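Local coordinates for protein glyceraldehyde-3-phosphate dehydrogenase (Sulfolobus solfataricus, PDB 1B7G) that oxidises and phosphorylates D-glyceraldehyde 3-phosphate in glycolysis, using NADP in marked preference to NAD as the cofactor, at residues N7-I12 with V29-T34; G13-D18 with R270-I275; I20-D25 with E330-L335. The protein carries 1 engineered substitution. All blocks are in the same frame, centred on the assembly; numbering follows the deposited sequence.

Interaction 1 of 3, residues N7-I12 with V29-T34; sequences NGYGTI and VGVAKT. With SO4 (sulfate ion), chain E; SO4 (sulfate ion), chain G.
Gly8 and Tyr9 both turn their backbone N-H groups onto the carbonyl of Ala32. Gly8 N gives a hydrogen bond of 2.8 Å to Ala32 O. Tyr9 N adds a weak bond to the same oxygen. Asn7 and Ala32 pair here as parallel neighbours at the ends of strands 2-7 and 26-32, the two strands of a beta-alpha-beta unit.

The tight part lies on both faces of the sheet, at the ends of these strands. On the face of Asn7 and Ala32, Asn7 OD1 rests 3.4 Å from Ala32 CB, while its ND2 bonds to the hydroxyl of Tyr97. On the other face, both methyls of Val31 press on the Tyr9 ring near CD1, with Tyr9 CD1 to Val31 CG2 at 3.6 Å. The ring gets there because its CG is anti to the backbone N (chi1 -163°).

The looser side is polar and holds two sulfate ions, probably from the crystallisation liquor. Thr11 N donates a nearly straight bond of 2.9 Å to O2 of the chain G sulfate (167°), which Lys172 also binds. Thr34 N reaches O1 of the chain E sulfate at 3.0 Å, with Ser35 as a further partner. Lys33 passes Tyr9 with its CD 3.8 Å from Tyr9 O, and its NZ adds only a weak bond to this ion.

Gly8, Gly10 and Gly13 fit the glycine-rich turn of a Rossmann fold. A side chain on Gly8 would jam against the preceding carbonyl, and one on Gly10 would strike the chain G sulfate. Thr11 and Ile12 probably take part in binding NAD, as in related enzymes. The backbone N-H at the helix start and the basic Lys33 are consistent with a surface suited to the phosphates of a dinucleotide.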
loop_
_atom_site.group_PDB
_atom_site.type_symbol
_atom_site.label_atom_id
_atom_site.label_comp_id
_atom_site.label_asym_id
_atom_site.label_seq_id
_atom_site.Cartn_x
_atom_site.Cartn_y
_atom_site.Cartn_z
ATOM N N ASN A 7 -13.421 -2.058 20.017
ATOM C CA ASN A 7 -13.810 -3.471 20.085
ATOM C C ASN A 7 -13.798 -4.054 18.680
ATOM O O ASN A 7 -14.577 -3.666 17.817
ATOM C CB ASN A 7 -15.160 -3.567 20.802
ATOM C CG ASN A 7 -15.574 -5.018 21.036
ATOM O OD1 ASN A 7 -14.790 -5.916 20.758
ATOM N ND2 ASN A 7 -16.793 -5.246 21.516
ATOM N N GLY A 8 -12.791 -4.870 18.392
ATOM C CA GLY A 8 -12.537 -5.473 17.106
ATOM C C GLY A 8 -11.397 -4.824 16.342
ATOM O O GLY A 8 -11.625 -3.941 15.507
ATOM N N TYR A 9 -10.162 -5.262 16.509
ATOM C CA TYR A 9 -8.988 -4.714 15.844
ATOM C C TYR A 9 -8.820 -5.288 14.450
ATOM O O TYR A 9 -7.884 -6.069 14.218
ATOM C CB TYR A 9 -7.742 -5.051 16.718
ATOM C CG TYR A 9 -6.513 -4.235 16.417
ATOM C CD1 TYR A 9 -6.464 -2.887 16.810
ATOM C CD2 TYR A 9 -5.426 -4.751 15.742
ATOM C CE1 TYR A 9 -5.341 -2.121 16.554
ATOM C CE2 TYR A 9 -4.300 -3.975 15.489
ATOM C CZ TYR A 9 -4.271 -2.668 15.898
ATOM O OH TYR A 9 -3.172 -1.880 15.606
ATOM N N GLY A 10 -9.686 -4.912 13.489
ATOM C CA GLY A 10 -9.570 -5.500 12.123
ATOM C C GLY A 10 -9.244 -4.345 11.177
ATOM O O GLY A 10 -8.640 -3.354 11.629
ATOM N N THR A 11 -9.720 -4.375 9.925
ATOM C CA THR A 11 -9.398 -3.284 8.988
ATOM C C THR A 11 -9.775 -1.918 9.534
ATOM O O THR A 11 -8.997 -0.993 9.450
ATOM C CB THR A 11 -10.262 -3.478 7.700
ATOM O OG1 THR A 11 -9.797 -4.712 7.151
ATOM C CG2 THR A 11 -10.024 -2.364 6.687
ATOM N N ILE A 12 -11.036 -1.780 9.975
ATOM C CA ILE A 12 -11.516 -0.493 10.493
ATOM C C ILE A 12 -10.948 -0.199 11.905
ATOM O O ILE A 12 -10.490 0.896 12.156
ATOM C CB ILE A 12 -13.037 -0.448 10.559
ATOM C CG1 ILE A 12 -13.719 -0.886 9.251
ATOM C CG2 ILE A 12 -13.547 0.939 10.980
ATOM C CD1 ILE A 12 -13.184 -0.209 8.009
ATOM N N VAL A 29 -7.632 3.484 25.231
ATOM C CA VAL A 29 -7.529 2.628 26.413
ATOM C C VAL A 29 -6.977 1.279 26.025
ATOM O O VAL A 29 -6.188 0.656 26.735
ATOM C CB VAL A 29 -8.906 2.443 27.093
ATOM C CG1 VAL A 29 -8.897 1.292 28.074
ATOM C CG2 VAL A 29 -9.333 3.729 27.799
ATOM N N GLY A 30 -7.420 0.765 24.867
ATOM C CA GLY A 30 -6.962 -0.572 24.466
ATOM C C GLY A 30 -7.909 -1.070 23.355
ATOM O O GLY A 30 -8.850 -0.355 22.997
ATOM N N VAL A 31 -7.595 -2.221 22.780
ATOM C CA VAL A 31 -8.390 -2.772 21.675
ATOM C C VAL A 31 -8.765 -4.215 21.981
ATOM O O VAL A 31 -8.037 -4.916 22.680
ATOM C CB VAL A 31 -7.632 -2.732 20.335
ATOM C CG1 VAL A 31 -7.114 -1.341 20.022
ATOM C CG2 VAL A 31 -6.465 -3.704 20.266
ATOM N N ALA A 32 -9.879 -4.671 21.402
ATOM C CA ALA A 32 -10.341 -6.034 21.662
ATOM C C ALA A 32 -10.261 -6.890 20.396
ATOM O O ALA A 32 -10.608 -6.437 19.291
ATOM C CB ALA A 32 -11.734 -5.988 22.247
ATOM N N LYS A 33 -9.795 -8.125 20.567
ATOM C CA LYS A 33 -9.549 -9.013 19.417
ATOM C C LYS A 33 -9.649 -10.479 19.805
ATOM O O LYS A 33 -9.363 -10.796 20.969
ATOM C CB LYS A 33 -8.124 -8.710 18.945
ATOM C CG LYS A 33 -7.600 -9.642 17.877
ATOM C CD LYS A 33 -7.878 -9.159 16.477
ATOM C CE LYS A 33 -7.135 -10.013 15.444
ATOM N NZ LYS A 33 -7.589 -9.688 14.065
ATOM N N THR A 34 -10.062 -11.372 18.911
ATOM C CA THR A 34 -10.199 -12.774 19.278
ATOM C C THR A 34 -9.003 -13.640 18.910
ATOM O O THR A 34 -8.641 -14.525 19.702
ATOM C CB THR A 34 -11.471 -13.418 18.688
ATOM O OG1 THR A 34 -12.619 -12.750 19.207
ATOM C CG2 THR A 34 -11.560 -14.880 19.097
HETATM S S SO4 E . -10.519 -12.186 14.889
HETATM O O1 SO4 E . -9.626 -11.643 15.959
HETATM O O2 SO4 E . -9.777 -12.203 13.580
HETATM O O3 SO4 E . -11.727 -11.317 14.754
HETATM O O4 SO4 E . -10.951 -13.578 15.228
HETATM S S SO4 G . -11.372 -7.750 8.976
HETATM O O1 SO4 G . -9.910 -7.991 9.201
HETATM O O2 SO4 G . -11.625 -6.274 8.889
HETATM O O3 SO4 G . -12.148 -8.331 10.124
HETATM O O4 SO4 G . -11.813 -8.413 7.702
#

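Interaction 2 of 3, residues G13-D18 with R270-I275; sequences GKRVAD and RDRNDI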
loop_
_atom_site.group_PDB
_atom_site.type_symbol
_atom_site.label_atom_id
_atom_site.label_comp_id
_atom_site.label_asym_id
_atom_site.label_seq_id
_atom_site.Cartn_x
_atom_site.Cartn_y
_atom_site.Cartn_z
ATOM N N GLY A 13 -11.062 -1.172 12.815
ATOM C CA GLY A 13 -10.608 -1.001 14.187
ATOM C C GLY A 13 -9.154 -0.576 14.300
ATOM O O GLY A 13 -8.831 0.378 14.984
ATOM N N LYS A 14 -8.223 -1.260 13.601
ATOM C CA LYS A 14 -6.820 -0.830 13.664
ATOM C C LYS A 14 -6.706 0.635 13.275
ATOM O O LYS A 14 -5.898 1.390 13.848
ATOM C CB LYS A 14 -5.919 -1.760 12.880
ATOM C CG LYS A 14 -5.880 -1.622 11.352
ATOM C CD LYS A 14 -5.098 -2.826 10.795
ATOM C CE LYS A 14 -5.328 -3.033 9.316
ATOM N NZ LYS A 14 -4.417 -4.085 8.769
ATOM N N ARG A 15 -7.433 1.109 12.263
ATOM C CA ARG A 15 -7.365 2.497 11.851
ATOM C C ARG A 15 -8.161 3.393 12.822
ATOM O O ARG A 15 -7.734 4.540 13.021
ATOM C CB ARG A 15 -7.896 2.695 10.427
ATOM C CG ARG A 15 -7.164 1.859 9.391
ATOM C CD ARG A 15 -8.064 1.692 8.134
ATOM N NE ARG A 15 -7.089 1.569 6.992
ATOM C CZ ARG A 15 -6.638 0.382 6.596
ATOM N NH1 ARG A 15 -7.058 -0.719 7.216
ATOM N NH2 ARG A 15 -5.818 0.278 5.568
ATOM N N VAL A 16 -9.211 2.909 13.438
ATOM C CA VAL A 16 -9.897 3.819 14.412
ATOM C C VAL A 16 -9.011 3.962 15.651
ATOM O O VAL A 16 -8.901 5.063 16.213
ATOM C CB VAL A 16 -11.321 3.428 14.708
ATOM C CG1 VAL A 16 -11.848 4.283 15.867
ATOM C CG2 VAL A 16 -12.231 3.717 13.448
ATOM N N ALA A 17 -8.286 2.892 15.993
ATOM C CA ALA A 17 -7.344 2.984 17.130
ATOM C C ALA A 17 -6.248 3.984 16.852
ATOM O O ALA A 17 -6.038 4.891 17.689
ATOM C CB ALA A 17 -6.836 1.622 17.530
ATOM N N ASP A 18 -5.632 3.956 15.666
ATOM C CA ASP A 18 -4.630 4.920 15.302
ATOM C C ASP A 18 -5.154 6.360 15.250
ATOM O O ASP A 18 -4.435 7.274 15.692
ATOM C CB ASP A 18 -3.930 4.579 13.998
ATOM C CG ASP A 18 -2.913 3.469 14.108
ATOM O OD1 ASP A 18 -2.645 2.951 15.215
ATOM O OD2 ASP A 18 -2.360 3.099 13.055
ATOM N N ARG A 270 0.738 8.599 2.363
ATOM C CA ARG A 270 -0.391 8.613 3.282
ATOM C C ARG A 270 -0.328 7.327 4.102
ATOM O O ARG A 270 0.077 6.293 3.533
ATOM C CB ARG A 270 -1.727 8.738 2.518
ATOM C CG ARG A 270 -1.687 9.972 1.600
ATOM C CD ARG A 270 -3.071 10.365 1.090
ATOM N NE ARG A 270 -3.868 11.051 2.128
ATOM C CZ ARG A 270 -5.175 11.259 2.080
ATOM N NH1 ARG A 270 -5.930 10.839 1.036
ATOM N NH2 ARG A 270 -5.770 11.932 3.055
ATOM N N ASP A 271 -0.758 7.379 5.347
ATOM C CA ASP A 271 -0.679 6.239 6.250
ATOM C C ASP A 271 -1.444 5.042 5.731
ATOM O O ASP A 271 -2.656 5.147 5.484
ATOM C CB ASP A 271 -1.216 6.642 7.634
ATOM C CG ASP A 271 -0.891 5.606 8.689
ATOM O OD1 ASP A 271 -1.645 4.633 8.880
ATOM O OD2 ASP A 271 0.157 5.780 9.353
ATOM N N ARG A 272 -0.799 3.898 5.529
ATOM C CA ARG A 272 -1.448 2.705 5.008
ATOM C C ARG A 272 -1.969 2.903 3.590
ATOM O O ARG A 272 -2.749 2.082 3.088
ATOM C CB ARG A 272 -2.601 2.171 5.864
ATOM C CG ARG A 272 -2.360 1.928 7.330
ATOM C CD ARG A 272 -3.309 0.949 7.964
ATOM N NE ARG A 272 -2.897 0.451 9.265
ATOM C CZ ARG A 272 -2.919 1.125 10.412
ATOM N NH1 ARG A 272 -3.330 2.382 10.426
ATOM N NH2 ARG A 272 -2.564 0.538 11.562
ATOM N N ASN A 273 -1.553 3.894 2.837
ATOM C CA ASN A 273 -2.062 4.246 1.545
ATOM C C ASN A 273 -3.563 4.592 1.644
ATOM O O ASN A 273 -4.198 4.575 0.588
ATOM C CB ASN A 273 -1.907 3.176 0.447
ATOM C CG ASN A 273 -0.829 2.166 0.628
ATOM O OD1 ASN A 273 -1.054 0.952 0.493
ATOM N ND2 ASN A 273 0.355 2.609 1.065
ATOM N N ASP A 274 -4.085 5.028 2.782
ATOM C CA ASP A 274 -5.486 5.359 2.951
ATOM C C ASP A 274 -5.911 6.622 2.231
ATOM O O ASP A 274 -5.214 7.624 2.162
ATOM C CB ASP A 274 -5.873 5.491 4.453
ATOM C CG ASP A 274 -5.876 4.134 5.116
ATOM O OD1 ASP A 274 -5.774 3.109 4.375
ATOM O OD2 ASP A 274 -5.981 4.050 6.349
ATOM N N ILE A 275 -7.114 6.572 1.630
ATOM C CA ILE A 275 -7.703 7.773 1.032
ATOM C C ILE A 275 -9.142 7.830 1.559
ATOM O O ILE A 275 -10.081 7.302 0.942
ATOM C CB ILE A 275 -7.718 7.817 -0.476
ATOM C CG1 ILE A 275 -6.317 7.722 -1.111
ATOM C CG2 ILE A 275 -8.455 9.037 -1.044
ATOM C CD1 ILE A 275 -6.368 7.577 -2.625
#
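Helix residues 13-18 face the loop 270-275 across a wide backbone gap, the nearest CA atoms being those of Arg15 and Arg272, 9.0 Å apart. Long side chains bridge it. Arg15 meets Asp274 side-on: NE bonds OD2 at 2.8 Å, and NH2 bonds OD1 at 3.1 Å through the syn lone pair. The guanidinium and carboxylate planes are 34° apart. Arg272 CD lies over one face of the Arg15 guanidinium. With a lysine in place of Arg15, the two-nitrogen grip would be lost and Asp274 would probably be freer to turn.

The helix belongs to the Rossmann-type nucleotide-binding region, and the loop to the C-terminal domain, so the salt bridges join the two parts of the subunit. Arg272 runs extended from CG to NE and ends on Asp18. Its NH1 and NH2 both grip Asp18 OD2, at 2.9 Å and 3.0 Å, from the same face of the carboxylate. Asp271 OD1 takes a second bridge from Arg272 NH1. Lys14 CG covers one face of the Arg272 guanidinium. Arg46 holds Asp18 OD1. Asp267 of the second subunit pairs with Arg272 NE, and Glu263 and Asp267 of that subunit with Lys14 NZ.

Interaction 3 of 3, residues I20-D25 with E330-L335; sequences IIKQPD and ESLGIL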
loop_
_atom_site.group_PDB
_atom_site.type_symbol
_atom_site.label_atom_id
_atom_site.label_comp_id
_atom_site.label_asym_id
_atom_site.label_seq_id
_atom_site.Cartn_x
_atom_site.Cartn_y
_atom_site.Cartn_z
ATOM N N ILE A 20 -7.600 7.600 17.068
ATOM C CA ILE A 20 -7.864 7.941 18.461
ATOM C C ILE A 20 -6.562 8.421 19.130
ATOM O O ILE A 20 -6.530 9.480 19.757
ATOM C CB ILE A 20 -8.393 6.730 19.211
ATOM C CG1 ILE A 20 -9.848 6.459 18.772
ATOM C CG2 ILE A 20 -8.329 6.902 20.744
ATOM C CD1 ILE A 20 -10.305 5.095 19.206
ATOM N N ILE A 21 -5.477 7.724 18.795
ATOM C CA ILE A 21 -4.151 8.092 19.237
ATOM C C ILE A 21 -3.787 9.477 18.748
ATOM O O ILE A 21 -3.228 10.270 19.531
ATOM C CB ILE A 21 -3.066 7.075 18.816
ATOM C CG1 ILE A 21 -3.373 5.736 19.453
ATOM C CG2 ILE A 21 -1.688 7.581 19.253
ATOM C CD1 ILE A 21 -2.476 4.569 19.104
ATOM N N LYS A 22 -4.180 9.859 17.544
ATOM C CA LYS A 22 -3.859 11.177 17.034
ATOM C C LYS A 22 -4.758 12.287 17.549
ATOM O O LYS A 22 -4.467 13.453 17.245
ATOM C CB LYS A 22 -3.866 11.177 15.495
ATOM C CG LYS A 22 -2.828 10.209 14.931
ATOM C CD LYS A 22 -2.839 10.313 13.403
ATOM C CE LYS A 22 -1.687 9.511 12.804
ATOM N NZ LYS A 22 -1.636 9.730 11.336
ATOM N N GLN A 23 -5.820 12.017 18.281
ATOM C CA GLN A 23 -6.697 13.114 18.720
ATOM C C GLN A 23 -6.107 13.758 19.989
ATOM O O GLN A 23 -5.647 13.017 20.860
ATOM C CB GLN A 23 -8.081 12.571 19.016
ATOM C CG GLN A 23 -8.874 12.070 17.804
ATOM C CD GLN A 23 -8.734 12.904 16.570
ATOM O OE1 GLN A 23 -9.242 14.028 16.464
ATOM N NE2 GLN A 23 -7.967 12.394 15.582
ATOM N N PRO A 24 -6.181 15.064 20.112
ATOM C CA PRO A 24 -5.687 15.757 21.307
ATOM C C PRO A 24 -6.551 15.534 22.529
ATOM O O PRO A 24 -6.066 15.687 23.670
ATOM C CB PRO A 24 -5.709 17.229 20.914
ATOM C CG PRO A 24 -6.772 17.308 19.870
ATOM C CD PRO A 24 -6.683 16.005 19.102
ATOM N N ASP A 25 -7.827 15.208 22.357
ATOM C CA ASP A 25 -8.755 15.091 23.480
ATOM C C ASP A 25 -9.200 13.701 23.771
ATOM O O ASP A 25 -10.200 13.431 24.473
ATOM C CB ASP A 25 -9.995 15.993 23.217
ATOM C CG ASP A 25 -10.706 15.605 21.911
ATOM O OD1 ASP A 25 -10.079 15.022 21.008
ATOM O OD2 ASP A 25 -11.896 15.915 21.782
ATOM N N GLU A 330 -7.822 18.057 10.633
ATOM C CA GLU A 330 -6.429 18.473 10.700
ATOM C C GLU A 330 -5.551 17.340 11.190
ATOM O O GLU A 330 -4.493 17.082 10.658
ATOM C CB GLU A 330 -6.285 19.691 11.659
ATOM C CG GLU A 330 -4.936 20.373 11.536
ATOM C CD GLU A 330 -3.760 19.761 12.235
ATOM O OE1 GLU A 330 -3.909 19.009 13.232
ATOM O OE2 GLU A 330 -2.610 20.036 11.789
ATOM N N SER A 331 -5.974 16.680 12.284
ATOM C CA SER A 331 -5.138 15.658 12.859
ATOM C C SER A 331 -4.971 14.440 11.938
ATOM O O SER A 331 -4.014 13.670 12.151
ATOM C CB SER A 331 -5.681 15.179 14.203
ATOM O OG SER A 331 -6.971 14.595 14.079
ATOM N N LEU A 332 -5.981 14.146 11.100
ATOM C CA LEU A 332 -5.863 12.881 10.327
ATOM C C LEU A 332 -5.385 13.145 8.920
ATOM O O LEU A 332 -5.392 12.220 8.089
ATOM C CB LEU A 332 -7.219 12.176 10.306
ATOM C CG LEU A 332 -7.743 11.711 11.677
ATOM C CD1 LEU A 332 -9.037 10.930 11.484
ATOM C CD2 LEU A 332 -6.723 10.820 12.379
ATOM N N GLY A 333 -5.107 14.406 8.640
ATOM C CA GLY A 333 -4.628 14.849 7.346
ATOM C C GLY A 333 -5.670 14.683 6.244
ATOM O O GLY A 333 -5.309 14.295 5.132
ATOM N N ILE A 334 -6.916 15.033 6.531
ATOM C CA ILE A 334 -8.009 14.905 5.570
ATOM C C ILE A 334 -7.887 16.011 4.533
ATOM O O ILE A 334 -7.480 17.128 4.843
ATOM C CB ILE A 334 -9.370 14.942 6.274
ATOM C CG1 ILE A 334 -9.559 13.801 7.271
ATOM C CG2 ILE A 334 -10.536 14.955 5.288
ATOM C CD1 ILE A 334 -9.217 12.411 6.755
ATOM N N LEU A 335 -8.148 15.705 3.270
ATOM C CA LEU A 335 -7.995 16.690 2.211
ATOM C C LEU A 335 -9.275 17.251 1.648
ATOM O O LEU A 335 -10.341 16.697 1.801
ATOM C CB LEU A 335 -7.231 15.975 1.054
ATOM C CG LEU A 335 -5.867 15.394 1.423
ATOM C CD1 LEU A 335 -5.324 14.536 0.260
ATOM C CD2 LEU A 335 -4.882 16.513 1.766
HETATM O O HOH W 1 -2.457 12.227 10.178
#
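Gln23 bends at its second torsion (chi2 -40°), which brings its amide to Ser331. The Ser331 hydroxyl sits between its own backbone N and carbonyl carbon (chi1 62°) and faces that amide. Gln23 NE2 then donates to Ser331 OG at 2.8 Å, with OG 24° out of the amide plane. OE1 takes a bond from Arg313, and NE2 spends a second N-H on Ala19 O. Ser331 OG can share its one hydrogen between Ile327 O, its strongest partner, and Thr328 O.

Leu332 CD2 lies 3.8 Å from Gln23 NE2, the two side chains crossing at about a right angle. Leu332 CD2 also meets Lys22 CD at 4.0 Å. Lys22 stretches out beyond CG along the surface. Its NZ donates to a water at 2.9 Å, and that water donates to Ser331 O.

The contact joins the turn that follows helix 11-21 to the C-terminal end of helix 321-331, where Gly333 with positive phi forms a Schellman motif. Its chemistry pairs a buried amide, fixed by several bonds, with a water-mediated lysine link at the solvent side. The direct amide bond probably does more to fix the two segments against each other than the lysine.

The three contacts follow helix 11-21 from start to end. The centres of interactions 1 and 2 are about 13 Å apart, those of 2 and 3 about 11 Å, and those of 1 and 3 about 19 Å. Interactions 1 and 2 touch where Tyr9 packs on Lys14 and Ala17. Interactions 2 and 3 meet through Arg270 and the Gly333-Leu335 loop. Along the chain the first segments come in order, then 29-34, 270-275 and 330-335. The turn leading into the helix is tied to strand 26-32, the helix itself to the loop before strand 278-288 and, just past its end, to helix 321-331. The nucleotide-binding part is thus joined to the C-terminal part through this helix.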